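Local coordinates for thioesterase (PDB 3QMW), which probably hydrolyses thioesters in the prodiginine biosynthetic pathway of Streptomyces coelicolor, as an alpha/beta-hydrolase-fold enzyme of the thioesterase family, at residues D[184-187]-D[188-192]. Numbering follows the deposited sequence.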
loop_
_atom_site.group_PDB
_atom_site.type_symbol
_atom_site.label_atom_id
_atom_site.label_comp_id
_atom_site.label_asym_id
_atom_site.label_seq_id
_atom_site.Cartn_x
_atom_site.Cartn_y
_atom_site.Cartn_z
ATOM N N ASP D 184 27.079 -0.790 -14.666
ATOM C CA ASP D 184 25.699 -0.283 -14.631
ATOM C C ASP D 184 25.635 1.200 -15.010
ATOM O O ASP D 184 24.794 1.598 -15.810
ATOM C CB ASP D 184 25.064 -0.469 -13.241
ATOM C CG ASP D 184 24.599 -1.900 -12.970
ATOM O OD1 ASP D 184 24.592 -2.750 -13.890
ATOM O OD2 ASP D 184 24.232 -2.177 -11.806
ATOM N N LEU D 185 26.507 2.015 -14.424
ATOM C CA LEU D 185 26.486 3.459 -14.679
ATOM C C LEU D 185 26.877 3.831 -16.115
ATOM O O LEU D 185 26.495 4.886 -16.619
ATOM C CB LEU D 185 27.390 4.218 -13.700
ATOM C CG LEU D 185 26.802 4.764 -12.397
ATOM C CD1 LEU D 185 27.889 5.508 -11.652
ATOM C CD2 LEU D 185 25.619 5.696 -12.643
ATOM N N ARG D 186 27.652 2.974 -16.763
ATOM C CA ARG D 186 28.130 3.259 -18.108
ATOM C C ARG D 186 27.003 3.139 -19.126
ATOM O O ARG D 186 26.955 3.888 -20.097
ATOM C CB ARG D 186 29.280 2.319 -18.484
ATOM C CG ARG D 186 29.651 2.409 -19.951
ATOM C CD ARG D 186 31.099 2.102 -20.222
ATOM N NE ARG D 186 31.275 1.815 -21.641
ATOM C CZ ARG D 186 32.359 2.096 -22.351
ATOM N NH1 ARG D 186 32.387 1.774 -23.642
ATOM N NH2 ARG D 186 33.408 2.698 -21.788
ATOM N N ALA D 187 26.093 2.199 -18.905
ATOM C CA ALA D 187 24.932 2.087 -19.768
ATOM C C ALA D 187 24.005 3.303 -19.639
ATOM O O ALA D 187 23.140 3.489 -20.478
ATOM C CB ALA D 187 24.182 0.822 -19.471
ATOM N N CYS D 188 24.191 4.124 -18.605
ATOM C CA CYS D 188 23.336 5.296 -18.366
ATOM C C CYS D 188 23.923 6.603 -18.877
ATOM O O CYS D 188 23.212 7.602 -18.984
ATOM C CB CYS D 188 23.067 5.462 -16.866
ATOM S SG CYS D 188 22.069 4.160 -16.139
ATOM N N GLU D 189 25.218 6.606 -19.164
ATOM C CA GLU D 189 25.926 7.844 -19.496
ATOM C C GLU D 189 26.494 7.845 -20.916
ATOM O O GLU D 189 26.804 8.904 -21.463
ATOM C CB GLU D 189 27.018 8.071 -18.456
ATOM C CG GLU D 189 26.463 8.119 -17.019
ATOM C CD GLU D 189 27.543 8.116 -15.943
ATOM O OE1 GLU D 189 28.657 7.616 -16.198
ATOM O OE2 GLU D 189 27.283 8.621 -14.829
ATOM N N ARG D 190 26.641 6.646 -21.482
ATOM C CA ARG D 190 26.963 6.431 -22.896
ATOM C C ARG D 190 25.676 6.246 -23.694
ATOM O O ARG D 190 25.705 6.063 -24.910
ATOM C CB ARG D 190 27.825 5.169 -23.072
ATOM C CG ARG D 190 29.093 5.108 -22.214
ATOM C CD ARG D 190 30.112 6.179 -22.576
ATOM N NE ARG D 190 30.566 6.066 -23.962
ATOM C CZ ARG D 190 31.365 6.941 -24.573
ATOM N NH1 ARG D 190 31.826 8.015 -23.928
ATOM N NH2 ARG D 190 31.710 6.742 -25.843
ATOM N N TYR D 191 24.548 6.242 -22.993
ATOM C CA TYR D 191 23.234 6.222 -23.624
ATOM C C TYR D 191 22.954 7.612 -24.149
ATOM O O TYR D 191 23.200 8.601 -23.455
ATOM C CB TYR D 191 22.179 5.836 -22.583
ATOM C CG TYR D 191 20.736 5.817 -23.052
ATOM C CD1 TYR D 191 20.193 4.681 -23.647
ATOM C CD2 TYR D 191 19.902 6.915 -22.848
ATOM C CE1 TYR D 191 18.876 4.650 -24.056
ATOM C CE2 TYR D 191 18.579 6.896 -23.251
ATOM C CZ TYR D 191 18.072 5.761 -23.855
ATOM O OH TYR D 191 16.756 5.748 -24.245
ATOM N N ASP D 192 22.477 7.688 -25.385
ATOM C CA ASP D 192 21.857 8.914 -25.879
ATOM C C ASP D 192 20.591 8.516 -26.615
ATOM O O ASP D 192 20.591 7.568 -27.394
ATOM C CB ASP D 192 22.805 9.732 -26.771
ATOM C CG ASP D 192 22.613 11.241 -26.597
ATOM O OD1 ASP D 192 22.884 11.757 -25.495
ATOM O OD2 ASP D 192 22.195 11.919 -27.567
#
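Arg190 lays its CG over one face of the Arg186 guanidinium, at 4.0 Å from NE of Arg186. The two guanidinium planes are 32° apart. Their charged ends do not touch, and NE of Arg186 forms a salt bridge with Asp77. Nearer the backbone, the two CG atoms of Arg186 and Arg190 meet at 3.6 Å. The Arg186 chain runs extended, while Arg190 bends at chi2 and chi3 (-65° and -61°), which turns its guanidinium back from this aliphatic contact. CB of Tyr191 lies 3.3 Å from O of Ala187, and that O approaches the ring at a slant. Glu189 runs extended back toward Leu185, with its CG 3.3 Å from the Leu185 O. Its OE2 reaches CD2 of Leu185, and the carboxylate is held by His146 and Asp145 N.

Arg190 N donates to Arg186 O at 3.1 Å, an i to i+4 bond, and Glu189 N adds a weak one. Cys188 N donates to Leu185 O at 3.1 Å, an i to i+3 bond.

Helix 178-189 leads here into a loop at Arg190. Asp184 and Cys188 pack on Met106 of helix 106-120, inside the probable nucleophile elbow. Cys188 lies near the probable triad. Asp184 OD2 forms a salt bridge with Arg67 and a hydrogen bond with Gly40 N. Ala187 and Tyr191 touch Met79 of helix 79-91, and Tyr191 OH bonds to Glu113.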